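Local coordinates for protein oligogalacturonate lyase (Yersinia enterocolitica subsp. enterocolitica, PDB 3PE7) that cleaves oligogalacturonides by beta-elimination in the cytoplasm, using a seven-bladed beta-propeller that carries a manganese ion and calcium ions, at residues F38-F43 with Y127-A132; V140-R145 with G191-R196; W245-S250 with L288-D293; T32-Y37 with D81-G86. All blocks are in the same frame, centred on the assembly; numbering follows the deposited sequence.

Interaction 1: F38-F43 with Y127-A132; sequences FYQKCF and YGTWVA
Y39 turns its CG into the position between its backbone N and carbonyl carbon (chi1 54°), which sends the phenol toward T129, while T129 sets OG1 anti to its carbonyl carbon (chi1 -57°) and offers that oxygen back. The two side chains come from opposite directions, and the phenol hydroxyl ends beside the threonine: Y39 OH lies 3.3 Å from T129 OG1. This is a weak hydrogen bond, and not a settled one, because the threonine proton has another acceptor within reach. At CE2 the contact becomes apolar. V131 meets the phenol at its edge, near the ring plane, with CG2 3.9 Å from Y39 CE2, and the two side chains cross at about a right angle. The Q40 side chain, bent at chi2, packs beside T129 and V131. Within the loop, Y39 CD1 stands 3.9 Å above the centre of one face of the F38 ring. H192 adds an edge-to-face ring contact with Y39, and K41 pairs by backbone hydrogen bond with L88 of strand 87-88. Here, near the centre of the seven-bladed beta-propeller, the loop after strand 33-34 meets the innermost strand of another blade, with the side chain of Y39 about 8 Å from the manganese ion.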
loop_
_atom_site.group_PDB
_atom_site.type_symbol
_atom_site.label_atom_id
_atom_site.label_comp_id
_atom_site.label_asym_id
_atom_site.label_seq_id
_atom_site.Cartn_x
_atom_site.Cartn_y
_atom_site.Cartn_z
ATOM N N PHE A 38 1.177 1.035 2.000
ATOM C CA PHE A 38 2.612 1.344 2.070
ATOM C C PHE A 38 3.226 1.897 0.790
ATOM O O PHE A 38 4.269 2.554 0.841
ATOM C CB PHE A 38 3.417 0.104 2.522
ATOM C CG PHE A 38 3.251 -1.087 1.629
ATOM C CD1 PHE A 38 4.061 -1.262 0.507
ATOM C CD2 PHE A 38 2.250 -2.028 1.902
ATOM C CE1 PHE A 38 3.890 -2.363 -0.336
ATOM C CE2 PHE A 38 2.064 -3.117 1.060
ATOM C CZ PHE A 38 2.886 -3.289 -0.052
ATOM N N TYR A 39 2.604 1.603 -0.350
ATOM C CA TYR A 39 3.136 2.061 -1.651
ATOM C C TYR A 39 2.625 3.451 -2.061
ATOM O O TYR A 39 3.099 4.023 -3.072
ATOM C CB TYR A 39 2.881 1.009 -2.742
ATOM C CG TYR A 39 1.427 0.598 -2.863
ATOM C CD1 TYR A 39 0.900 -0.442 -2.085
ATOM C CD2 TYR A 39 0.573 1.265 -3.754
ATOM C CE1 TYR A 39 -0.452 -0.818 -2.195
ATOM C CE2 TYR A 39 -0.757 0.903 -3.862
ATOM C CZ TYR A 39 -1.269 -0.121 -3.074
ATOM O OH TYR A 39 -2.593 -0.475 -3.202
ATOM N N GLN A 40 1.676 3.992 -1.286
ATOM C CA GLN A 40 1.060 5.313 -1.549
ATOM C C GLN A 40 1.732 6.408 -0.717
ATOM O O GLN A 40 1.975 6.232 0.493
ATOM C CB GLN A 40 -0.460 5.310 -1.264
ATOM C CG GLN A 40 -1.310 4.317 -2.117
ATOM C CD GLN A 40 -1.548 4.802 -3.550
ATOM O OE1 GLN A 40 -2.705 4.971 -3.975
ATOM N NE2 GLN A 40 -0.467 5.021 -4.303
ATOM N N LYS A 41 2.038 7.546 -1.349
ATOM C CA LYS A 41 2.706 8.641 -0.627
ATOM C C LYS A 41 1.886 9.168 0.548
ATOM O O LYS A 41 0.727 9.578 0.365
ATOM C CB LYS A 41 3.059 9.798 -1.583
ATOM C CG LYS A 41 3.701 10.982 -0.871
ATOM C CD LYS A 41 4.042 12.089 -1.872
ATOM C CE LYS A 41 4.427 13.366 -1.133
ATOM N NZ LYS A 41 4.752 14.479 -2.100
ATOM N N CYS A 42 2.481 9.136 1.755
ATOM C CA CYS A 42 1.848 9.704 2.953
ATOM C C CYS A 42 2.655 10.769 3.698
ATOM O O CYS A 42 2.089 11.518 4.458
ATOM C CB CYS A 42 1.430 8.611 3.965
ATOM S SG CYS A 42 2.791 7.540 4.535
ATOM N N PHE A 43 3.976 10.800 3.496
ATOM C CA PHE A 43 4.800 11.858 4.052
ATOM C C PHE A 43 4.974 12.968 3.031
ATOM O O PHE A 43 5.146 12.687 1.863
ATOM C CB PHE A 43 6.192 11.344 4.417
ATOM C CG PHE A 43 6.220 10.491 5.632
ATOM C CD1 PHE A 43 6.270 11.064 6.901
ATOM C CD2 PHE A 43 6.234 9.100 5.500
ATOM C CE1 PHE A 43 6.330 10.241 8.051
ATOM C CE2 PHE A 43 6.258 8.282 6.629
ATOM C CZ PHE A 43 6.321 8.852 7.898
ATOM N N TYR A 127 -12.652 -1.462 -8.014
ATOM C CA TYR A 127 -11.990 -2.507 -7.246
ATOM C C TYR A 127 -10.550 -2.122 -6.920
ATOM O O TYR A 127 -9.778 -1.762 -7.802
ATOM C CB TYR A 127 -12.017 -3.861 -7.963
ATOM C CG TYR A 127 -11.168 -4.892 -7.251
ATOM C CD1 TYR A 127 -9.880 -5.208 -7.704
ATOM C CD2 TYR A 127 -11.627 -5.511 -6.080
ATOM C CE1 TYR A 127 -9.078 -6.140 -7.025
ATOM C CE2 TYR A 127 -10.832 -6.434 -5.398
ATOM C CZ TYR A 127 -9.565 -6.744 -5.881
ATOM O OH TYR A 127 -8.781 -7.637 -5.208
ATOM N N GLY A 128 -10.199 -2.206 -5.645
ATOM C CA GLY A 128 -8.836 -1.898 -5.193
ATOM C C GLY A 128 -8.471 -0.422 -5.239
ATOM O O GLY A 128 -9.339 0.466 -5.168
ATOM N N THR A 129 -7.170 -0.161 -5.367
ATOM C CA THR A 129 -6.608 1.167 -5.162
ATOM C C THR A 129 -6.253 1.827 -6.503
ATOM O O THR A 129 -5.675 1.187 -7.360
ATOM C CB THR A 129 -5.348 1.073 -4.267
ATOM O OG1 THR A 129 -5.708 0.445 -3.018
ATOM C CG2 THR A 129 -4.785 2.449 -3.967
ATOM N N TRP A 130 -6.619 3.093 -6.659
ATOM C CA TRP A 130 -6.207 3.875 -7.840
ATOM C C TRP A 130 -4.793 4.395 -7.600
ATOM O O TRP A 130 -4.503 4.926 -6.511
ATOM C CB TRP A 130 -7.172 5.038 -8.062
ATOM C CG TRP A 130 -8.525 4.574 -8.446
ATOM C CD1 TRP A 130 -9.518 4.161 -7.607
ATOM C CD2 TRP A 130 -9.039 4.440 -9.778
ATOM N NE1 TRP A 130 -10.632 3.782 -8.336
ATOM C CE2 TRP A 130 -10.361 3.944 -9.672
ATOM C CE3 TRP A 130 -8.509 4.683 -11.052
ATOM C CZ2 TRP A 130 -11.169 3.703 -10.798
ATOM C CZ3 TRP A 130 -9.311 4.434 -12.174
ATOM C CH2 TRP A 130 -10.627 3.955 -12.036
ATOM N N VAL A 131 -3.913 4.261 -8.599
ATOM C CA VAL A 131 -2.492 4.627 -8.410
ATOM C C VAL A 131 -2.080 5.632 -9.478
ATOM O O VAL A 131 -2.364 5.431 -10.654
ATOM C CB VAL A 131 -1.575 3.368 -8.482
ATOM C CG1 VAL A 131 -0.079 3.755 -8.566
ATOM C CG2 VAL A 131 -1.831 2.474 -7.280
ATOM N N ALA A 132 -1.414 6.706 -9.058
ATOM C CA ALA A 132 -1.028 7.761 -10.001
ATOM C C ALA A 132 0.301 7.475 -10.673
ATOM O O ALA A 132 1.123 6.705 -10.175
ATOM C CB ALA A 132 -0.980 9.115 -9.298
#

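Interaction 2: V140-R145 with G191-R196; sequences VGIEIR and GHPIYR
The hydroxyl of Y195 hydrogen-bonds to E223, and the ring that carries it receives V140 from the other segment. Methyl CG1 of V140 lies 3.7 Å from Y195 CE1 and makes an off-centre CH-pi contact, 4.2 Å from the ring centroid. Its other methyl, CG2, takes the position between the backbone N and the carbonyl carbon (chi1 -76° for CG1), which puts it 4.0 Å from P193 CB. The same methyl covers the amide of Y195, whose N is buried with no hydrogen-bond partner in the model. Strands 138-145 and 190-196 belong to neighbouring blades of the propeller: the first is the second strand of its sheet, the second the innermost strand of the next. Across this interface the segments 140-145 and 191-196 run close to antiparallel, at 160°, with axes 6.2 Å apart, yet share no backbone hydrogen bond, so van der Waals packing of side chains on each other and on backbone joins them. P193 is the central wedge. Its CG packs on the backbone of G141, 3.6 Å from G141 CA. On the next residue, I142 lays CG1 3.6 Å from P193 CD and reaches G191 CA beyond.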
loop_
_atom_site.group_PDB
_atom_site.type_symbol
_atom_site.label_atom_id
_atom_site.label_comp_id
_atom_site.label_asym_id
_atom_site.label_seq_id
_atom_site.Cartn_x
_atom_site.Cartn_y
_atom_site.Cartn_z
ATOM N N VAL A 140 -4.251 4.828 -12.758
ATOM C CA VAL A 140 -4.739 3.514 -13.181
ATOM C C VAL A 140 -5.525 2.855 -12.042
ATOM O O VAL A 140 -5.220 3.054 -10.863
ATOM C CB VAL A 140 -3.641 2.559 -13.712
ATOM C CG1 VAL A 140 -3.227 2.971 -15.134
ATOM C CG2 VAL A 140 -2.419 2.502 -12.782
ATOM N N GLY A 141 -6.544 2.082 -12.420
ATOM C CA GLY A 141 -7.369 1.356 -11.447
ATOM C C GLY A 141 -8.194 0.293 -12.137
ATOM O O GLY A 141 -8.246 0.243 -13.366
ATOM N N ILE A 142 -8.860 -0.547 -11.349
ATOM C CA ILE A 142 -9.693 -1.621 -11.886
ATOM C C ILE A 142 -11.166 -1.308 -11.661
ATOM O O ILE A 142 -11.541 -0.841 -10.603
ATOM C CB ILE A 142 -9.372 -2.985 -11.219
ATOM C CG1 ILE A 142 -7.895 -3.367 -11.408
ATOM C CG2 ILE A 142 -10.277 -4.111 -11.757
ATOM C CD1 ILE A 142 -7.444 -3.497 -12.853
ATOM N N GLU A 143 -11.983 -1.556 -12.679
ATOM C CA GLU A 143 -13.440 -1.553 -12.522
ATOM C C GLU A 143 -13.983 -2.918 -12.903
ATOM O O GLU A 143 -13.520 -3.541 -13.866
ATOM C CB GLU A 143 -14.077 -0.466 -13.393
ATOM C CG GLU A 143 -13.709 0.955 -12.944
ATOM C CD GLU A 143 -14.210 2.027 -13.881
ATOM O OE1 GLU A 143 -14.880 1.692 -14.895
ATOM O OE2 GLU A 143 -13.946 3.209 -13.578
ATOM N N ILE A 144 -14.954 -3.398 -12.131
ATOM C CA ILE A 144 -15.535 -4.724 -12.355
ATOM C C ILE A 144 -17.005 -4.532 -12.708
ATOM O O ILE A 144 -17.673 -3.682 -12.121
ATOM C CB ILE A 144 -15.397 -5.621 -11.095
ATOM C CG1 ILE A 144 -13.907 -5.745 -10.709
ATOM C CG2 ILE A 144 -16.083 -6.993 -11.315
ATOM C CD1 ILE A 144 -13.574 -6.758 -9.579
ATOM N N ARG A 145 -17.496 -5.284 -13.688
ATOM C CA ARG A 145 -18.884 -5.122 -14.095
ATOM C C ARG A 145 -19.775 -5.413 -12.890
ATOM O O ARG A 145 -19.548 -6.389 -12.181
ATOM C CB ARG A 145 -19.225 -6.046 -15.271
ATOM C CG ARG A 145 -20.506 -5.638 -15.963
ATOM C CD ARG A 145 -20.891 -6.587 -17.094
ATOM N NE ARG A 145 -19.921 -6.592 -18.188
ATOM C CZ ARG A 145 -19.777 -5.615 -19.088
ATOM N NH1 ARG A 145 -20.536 -4.525 -19.046
ATOM N NH2 ARG A 145 -18.868 -5.735 -20.050
ATOM N N GLY A 191 -6.085 -7.161 -10.925
ATOM C CA GLY A 191 -5.854 -6.411 -9.701
ATOM C C GLY A 191 -4.576 -5.590 -9.711
ATOM O O GLY A 191 -3.749 -5.696 -10.630
ATOM N N HIS A 192 -4.447 -4.763 -8.679
ATOM C CA HIS A 192 -3.210 -4.024 -8.340
ATOM C C HIS A 192 -2.500 -3.377 -9.548
ATOM O O HIS A 192 -1.304 -3.642 -9.777
ATOM C CB HIS A 192 -2.248 -4.939 -7.547
ATOM C CG HIS A 192 -1.142 -4.204 -6.833
ATOM N ND1 HIS A 192 0.126 -4.737 -6.685
ATOM C CD2 HIS A 192 -1.105 -2.982 -6.250
ATOM C CE1 HIS A 192 0.894 -3.871 -6.047
ATOM N NE2 HIS A 192 0.169 -2.804 -5.757
ATOM N N PRO A 193 -3.212 -2.550 -10.334
ATOM C CA PRO A 193 -2.462 -1.881 -11.408
ATOM C C PRO A 193 -1.601 -0.757 -10.837
ATOM O O PRO A 193 -2.063 0.004 -9.993
ATOM C CB PRO A 193 -3.563 -1.325 -12.317
ATOM C CG PRO A 193 -4.729 -1.097 -11.377
ATOM C CD PRO A 193 -4.658 -2.261 -10.424
ATOM N N ILE A 194 -0.353 -0.666 -11.292
ATOM C CA ILE A 194 0.580 0.314 -10.754
ATOM C C ILE A 194 1.436 0.850 -11.911
ATOM O O ILE A 194 2.143 0.076 -12.569
ATOM C CB ILE A 194 1.467 -0.298 -9.621
ATOM C CG1 ILE A 194 1.891 -1.732 -9.964
ATOM C CG2 ILE A 194 0.721 -0.241 -8.233
ATOM C CD1 ILE A 194 2.880 -2.422 -8.995
ATOM N N TYR A 195 1.338 2.152 -12.168
ATOM C CA TYR A 195 2.250 2.830 -13.119
ATOM C C TYR A 195 3.702 2.600 -12.677
ATOM O O TYR A 195 4.007 2.715 -11.492
ATOM C CB TYR A 195 1.994 4.342 -13.141
ATOM C CG TYR A 195 1.075 4.828 -14.241
ATOM C CD1 TYR A 195 -0.151 5.438 -13.938
ATOM C CD2 TYR A 195 1.450 4.721 -15.585
ATOM C CE1 TYR A 195 -0.996 5.901 -14.962
ATOM C CE2 TYR A 195 0.633 5.168 -16.592
ATOM C CZ TYR A 195 -0.586 5.762 -16.281
ATOM O OH TYR A 195 -1.379 6.216 -17.297
ATOM N N ARG A 196 4.595 2.303 -13.624
ATOM C CA ARG A 196 6.027 2.297 -13.326
ATOM C C ARG A 196 6.457 3.738 -13.037
ATOM O O ARG A 196 6.215 4.623 -13.860
ATOM C CB ARG A 196 6.827 1.763 -14.513
ATOM C CG ARG A 196 8.346 1.724 -14.241
ATOM C CD ARG A 196 9.089 1.077 -15.420
ATOM N NE ARG A 196 10.538 0.992 -15.184
ATOM C CZ ARG A 196 11.423 0.744 -16.153
ATOM N NH1 ARG A 196 12.715 0.644 -15.876
ATOM N NH2 ARG A 196 11.007 0.598 -17.413
#

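Interaction 3: W245-S250 with L288-D293; sequences WVPDGS and LMSNYD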
loop_
_atom_site.group_PDB
_atom_site.type_symbol
_atom_site.label_atom_id
_atom_site.label_comp_id
_atom_site.label_asym_id
_atom_site.label_seq_id
_atom_site.Cartn_x
_atom_site.Cartn_y
_atom_site.Cartn_z
ATOM N N TRP A 245 6.754 -1.754 -7.272
ATOM C CA TRP A 245 7.816 -1.019 -7.950
ATOM C C TRP A 245 8.774 -0.419 -6.927
ATOM O O TRP A 245 8.341 0.255 -5.987
ATOM C CB TRP A 245 7.245 0.146 -8.778
ATOM C CG TRP A 245 6.533 -0.262 -10.063
ATOM C CD1 TRP A 245 5.188 -0.110 -10.344
ATOM C CD2 TRP A 245 7.117 -0.875 -11.210
ATOM N NE1 TRP A 245 4.916 -0.582 -11.614
ATOM C CE2 TRP A 245 6.078 -1.074 -12.156
ATOM C CE3 TRP A 245 8.422 -1.269 -11.538
ATOM C CZ2 TRP A 245 6.310 -1.636 -13.416
ATOM C CZ3 TRP A 245 8.660 -1.837 -12.798
ATOM C CH2 TRP A 245 7.599 -2.029 -13.714
ATOM N N VAL A 246 10.076 -0.625 -7.122
ATOM C CA VAL A 246 11.042 0.251 -6.424
ATOM C C VAL A 246 10.651 1.682 -6.812
ATOM O O VAL A 246 10.348 1.937 -7.976
ATOM C CB VAL A 246 12.499 -0.044 -6.839
ATOM C CG1 VAL A 246 13.492 0.763 -5.974
ATOM C CG2 VAL A 246 12.803 -1.532 -6.697
ATOM N N PRO A 247 10.615 2.612 -5.840
ATOM C CA PRO A 247 10.075 3.962 -6.137
ATOM C C PRO A 247 10.820 4.736 -7.204
ATOM O O PRO A 247 10.221 5.614 -7.815
ATOM C CB PRO A 247 10.133 4.684 -4.787
ATOM C CG PRO A 247 9.990 3.566 -3.764
ATOM C CD PRO A 247 10.732 2.366 -4.392
ATOM N N ASP A 248 12.082 4.402 -7.441
ATOM C CA ASP A 248 12.814 5.027 -8.565
ATOM C C ASP A 248 12.474 4.406 -9.925
ATOM O O ASP A 248 12.939 4.896 -10.953
ATOM C CB ASP A 248 14.331 5.058 -8.310
ATOM C CG ASP A 248 14.985 3.669 -8.332
ATOM O OD1 ASP A 248 14.312 2.635 -8.567
ATOM O OD2 ASP A 248 16.222 3.635 -8.121
ATOM N N GLY A 249 11.679 3.335 -9.929
ATOM C CA GLY A 249 11.255 2.673 -11.169
ATOM C C GLY A 249 12.305 1.780 -11.815
ATOM O O GLY A 249 12.151 1.374 -12.978
ATOM N N SER A 250 13.368 1.484 -11.073
ATOM C CA SER A 250 14.482 0.675 -11.593
ATOM C C SER A 250 14.129 -0.799 -11.791
ATOM O O SER A 250 14.709 -1.465 -12.662
ATOM C CB SER A 250 15.695 0.807 -10.663
ATOM O OG SER A 250 15.381 0.367 -9.332
ATOM N N LEU A 288 6.032 -6.291 1.745
ATOM C CA LEU A 288 7.408 -5.869 1.500
ATOM C C LEU A 288 7.412 -4.479 0.868
ATOM O O LEU A 288 6.555 -4.156 0.027
ATOM C CB LEU A 288 8.108 -6.879 0.583
ATOM C CG LEU A 288 9.626 -6.761 0.401
ATOM C CD1 LEU A 288 10.379 -6.900 1.750
ATOM C CD2 LEU A 288 10.093 -7.820 -0.592
ATOM N N MET A 289 8.362 -3.650 1.281
ATOM C CA MET A 289 8.495 -2.308 0.721
ATOM C C MET A 289 9.961 -1.885 0.751
ATOM O O MET A 289 10.742 -2.393 1.564
ATOM C CB MET A 289 7.619 -1.323 1.528
ATOM C CG MET A 289 7.504 0.088 0.959
ATOM S SD MET A 289 7.259 0.138 -0.834
ATOM C CE MET A 289 7.357 1.908 -1.111
ATOM N N SER A 290 10.330 -0.976 -0.150
ATOM C CA SER A 290 11.707 -0.461 -0.171
ATOM C C SER A 290 11.791 1.053 0.044
ATOM O O SER A 290 10.776 1.753 0.022
ATOM C CB SER A 290 12.386 -0.832 -1.499
ATOM O OG SER A 290 11.933 0.002 -2.558
ATOM N N ASN A 291 13.014 1.540 0.260
ATOM C CA ASN A 291 13.311 2.963 0.180
ATOM C C ASN A 291 13.431 3.352 -1.302
ATOM O O ASN A 291 13.169 2.533 -2.181
ATOM C CB ASN A 291 14.579 3.307 0.969
ATOM C CG ASN A 291 15.845 2.700 0.374
ATOM O OD1 ASN A 291 15.804 1.836 -0.486
ATOM N ND2 ASN A 291 17.008 3.173 0.868
ATOM N N TYR A 292 13.818 4.592 -1.573
ATOM C CA TYR A 292 13.688 5.122 -2.941
ATOM C C TYR A 292 14.453 4.341 -4.008
ATOM O O TYR A 292 13.918 4.090 -5.096
ATOM C CB TYR A 292 14.074 6.600 -2.950
ATOM C CG TYR A 292 13.792 7.325 -4.248
ATOM C CD1 TYR A 292 12.508 7.703 -4.589
ATOM C CD2 TYR A 292 14.824 7.631 -5.131
ATOM C CE1 TYR A 292 12.252 8.404 -5.783
ATOM C CE2 TYR A 292 14.578 8.318 -6.332
ATOM C CZ TYR A 292 13.295 8.685 -6.643
ATOM O OH TYR A 292 13.058 9.371 -7.810
ATOM N N ASP A 293 15.691 3.940 -3.705
ATOM C CA ASP A 293 16.529 3.259 -4.704
ATOM C C ASP A 293 16.646 1.754 -4.494
ATOM O O ASP A 293 17.430 1.102 -5.165
ATOM C CB ASP A 293 17.933 3.922 -4.778
ATOM C CG ASP A 293 18.780 3.654 -3.537
ATOM O OD1 ASP A 293 20.032 3.810 -3.619
ATOM O OD2 ASP A 293 18.215 3.283 -2.477
HETATM O O HOH W 1 17.988 1.717 -7.954
#
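A tight turn of one propeller blade packs here against the end of the innermost strand of the next, a contact of mixed apolar and polar character between segments 245-250 and 288-293. The turn, type I from V246 to G249, links the first two strands of its sheet. P247 is the second residue of the turn: its CD lies 3.2 Å from S290 OG, and its CG approaches the end of M289, whose chain bends at chi2 to bring CE round. The S290 hydroxyl is tied to N291 O, lying in that carbonyl's plane on a lone pair. V246 CG1 lies beside the carbonyl of Y292 and the main chain of D293. Consecutive blades of the seven-bladed propeller meet here, the 1-2 turn of one against the innermost strand of the next. One backbone link spans the joint, a weak one from D248 N to Y292 O at 3.0 Å and only 128°. Y292 CG stands anti to its backbone N (chi1 -171°), and although its CB points away, the ring comes back against P247 and D248. There D248 CB sits over one face, 4.2 Å from the centroid, while the phenol hydroxyl bonds to Y198. The D248 carboxylate is itself well held: OD1 accepts S250 OG at 2.6 Å on its syn lone pair and S250 N from above its plane, the latter an Asx turn. A water donates to D248 OD2 at 2.6 Å and to D293 O, bridging the two segments. The D293 carboxylate looks to S295 instead and is turned 79° from that of D248.

Interaction 4: T32-Y37 with D81-G86; sequences TCHRNY and DNTFGG
Aromatic contacts dominate where H34 and Y37 meet F84. The imidazole of H34 and the F84 ring form an offset stack, centroids 4.0 Å apart and planes at 13°, with H34 CE1 over the centre of the phenyl face. On Y37 it is the F84 methylene that counts: CB rests over one face of the phenol, 3.6 Å from its centroid, whereas the two rings meet only obliquely. Hydrogen bonds fix the rotation of the imidazole. H34 NE2 pairs with T83 OG1 at 2.7 Å, either being able to donate, and ND1 donates to R35 O, which lies near the ring plane although the nitrogen stands well above the carbonyl plane. The backbone joins in through Y37 N, which donates to F84 O (2.9 Å). N82 sets the loop's shape: its OD1 accepts F84 N at 2.8 Å, an Asx turn, and with G85 N at 3.0 Å as well, an Asx motif. Water contacts follow, one bridging Y37 OH and N82 ND2. Y37 touches Q350 and packs on H355, both ligands of the manganese ion, so one member of the aromatic cluster of H34, Y37 and F84 borders the metal site of the propeller.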
loop_
_atom_site.group_PDB
_atom_site.type_symbol
_atom_site.label_atom_id
_atom_site.label_comp_id
_atom_site.label_asym_id
_atom_site.label_seq_id
_atom_site.Cartn_x
_atom_site.Cartn_y
_atom_site.Cartn_z
ATOM N N THR A 32 -9.177 4.427 17.051
ATOM C CA THR A 32 -8.597 3.694 15.922
ATOM C C THR A 32 -7.977 4.652 14.915
ATOM O O THR A 32 -8.663 5.502 14.352
ATOM C CB THR A 32 -9.654 2.793 15.242
ATOM O OG1 THR A 32 -10.042 1.782 16.177
ATOM C CG2 THR A 32 -9.108 2.149 13.956
ATOM N N CYS A 33 -6.659 4.527 14.728
ATOM C CA CYS A 33 -5.929 5.288 13.707
ATOM C C CYS A 33 -5.015 4.321 12.963
ATOM O O CYS A 33 -4.485 3.366 13.543
ATOM C CB CYS A 33 -5.068 6.384 14.347
ATOM S SG CYS A 33 -6.024 7.623 15.273
ATOM N N HIS A 34 -4.819 4.556 11.680
ATOM C CA HIS A 34 -3.964 3.654 10.919
ATOM C C HIS A 34 -3.271 4.389 9.795
ATOM O O HIS A 34 -3.754 5.409 9.304
ATOM C CB HIS A 34 -4.788 2.498 10.320
ATOM C CG HIS A 34 -5.764 2.962 9.287
ATOM N ND1 HIS A 34 -5.421 3.108 7.958
ATOM C CD2 HIS A 34 -7.041 3.401 9.402
ATOM C CE1 HIS A 34 -6.473 3.560 7.288
ATOM N NE2 HIS A 34 -7.462 3.759 8.143
ATOM N N ARG A 35 -2.124 3.860 9.381
ATOM C CA ARG A 35 -1.434 4.428 8.225
ATOM C C ARG A 35 -2.089 3.978 6.919
ATOM O O ARG A 35 -2.874 3.028 6.912
ATOM C CB ARG A 35 0.035 4.015 8.288
ATOM C CG ARG A 35 0.198 2.576 7.893
ATOM C CD ARG A 35 0.571 2.606 6.399
ATOM N NE ARG A 35 1.979 2.674 6.430
ATOM C CZ ARG A 35 2.844 3.244 5.603
ATOM N NH1 ARG A 35 2.536 3.920 4.482
ATOM N NH2 ARG A 35 4.097 3.107 5.978
ATOM N N ASN A 36 -1.763 4.634 5.800
ATOM C CA ASN A 36 -2.303 4.250 4.493
ATOM C C ASN A 36 -1.561 3.045 3.894
ATOM O O ASN A 36 -0.638 2.508 4.524
ATOM C CB ASN A 36 -2.313 5.462 3.529
ATOM C CG ASN A 36 -0.914 5.850 3.015
ATOM O OD1 ASN A 36 -0.795 6.567 2.009
ATOM N ND2 ASN A 36 0.123 5.413 3.697
ATOM N N TYR A 37 -1.939 2.614 2.697
ATOM C CA TYR A 37 -1.201 1.538 2.051
ATOM C C TYR A 37 0.258 1.968 1.798
ATOM O O TYR A 37 0.529 3.130 1.451
ATOM C CB TYR A 37 -1.887 1.095 0.755
ATOM C CG TYR A 37 -3.150 0.286 0.960
ATOM C CD1 TYR A 37 -3.267 -0.629 2.011
ATOM C CD2 TYR A 37 -4.208 0.389 0.057
ATOM C CE1 TYR A 37 -4.443 -1.406 2.169
ATOM C CE2 TYR A 37 -5.362 -0.371 0.200
ATOM C CZ TYR A 37 -5.477 -1.262 1.249
ATOM O OH TYR A 37 -6.636 -2.003 1.380
ATOM N N ASP A 81 -15.402 7.336 3.507
ATOM C CA ASP A 81 -13.997 7.452 3.069
ATOM C C ASP A 81 -13.321 6.101 3.070
ATOM O O ASP A 81 -13.447 5.348 4.039
ATOM C CB ASP A 81 -13.181 8.372 3.984
ATOM C CG ASP A 81 -13.696 9.798 4.010
ATOM O OD1 ASP A 81 -14.508 10.173 3.130
ATOM O OD2 ASP A 81 -13.283 10.533 4.938
ATOM N N ASN A 82 -12.579 5.808 2.008
ATOM C CA ASN A 82 -11.626 4.712 2.051
ATOM C C ASN A 82 -10.321 5.348 2.488
ATOM O O ASN A 82 -9.708 6.101 1.730
ATOM C CB ASN A 82 -11.472 4.051 0.687
ATOM C CG ASN A 82 -10.441 2.946 0.685
ATOM O OD1 ASN A 82 -9.334 3.097 1.222
ATOM N ND2 ASN A 82 -10.788 1.822 0.050
ATOM N N THR A 83 -9.935 5.064 3.725
ATOM C CA THR A 83 -8.779 5.704 4.348
ATOM C C THR A 83 -7.461 4.973 4.070
ATOM O O THR A 83 -6.405 5.327 4.630
ATOM C CB THR A 83 -8.970 5.910 5.872
ATOM O OG1 THR A 83 -9.391 4.677 6.482
ATOM C CG2 THR A 83 -10.015 7.013 6.119
ATOM N N PHE A 84 -7.497 3.984 3.185
ATOM C CA PHE A 84 -6.282 3.227 2.909
ATOM C C PHE A 84 -5.632 3.618 1.593
ATOM O O PHE A 84 -4.406 3.678 1.493
ATOM C CB PHE A 84 -6.571 1.714 2.916
ATOM C CG PHE A 84 -6.908 1.198 4.284
ATOM C CD1 PHE A 84 -8.204 1.365 4.800
ATOM C CD2 PHE A 84 -5.938 0.588 5.068
ATOM C CE1 PHE A 84 -8.514 0.902 6.071
ATOM C CE2 PHE A 84 -6.240 0.125 6.333
ATOM C CZ PHE A 84 -7.517 0.284 6.833
ATOM N N GLY A 85 -6.459 3.878 0.586
ATOM C CA GLY A 85 -5.946 4.067 -0.771
ATOM C C GLY A 85 -5.417 5.460 -1.070
ATOM O O GLY A 85 -4.876 5.681 -2.159
ATOM N N GLY A 86 -5.581 6.388 -0.132
ATOM C CA GLY A 86 -5.313 7.810 -0.391
ATOM C C GLY A 86 -3.837 8.115 -0.476
ATOM O O GLY A 86 -3.022 7.415 0.113
HETATM O O HOH W 2 -4.311 6.489 6.102
HETATM O O HOH W 3 -9.050 -0.864 -0.415
#

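Along the chain, interactions 4 and 1 interlock, their segments alternating, while interactions 2 and 3 follow in series. Interaction 1 occupies the middle, its centre about 10 Å from that of interaction 4, 11 Å from interaction 2 and 14 Å from interaction 3, and it touches all three. Strands 124-132 and 138-145, neighbours in one sheet, couple it to interaction 2, and R196 and W245 carry the contacts on to interaction 3. Interactions 3 and 4, about 21 Å apart, do not touch. Interaction 2 lies away from the manganese site, between blades, whereas interactions 4, 1 and 3 approach that ion at about 5, 8 and 11 Å from their nearest side chains, so blade packing and metal site adjoin.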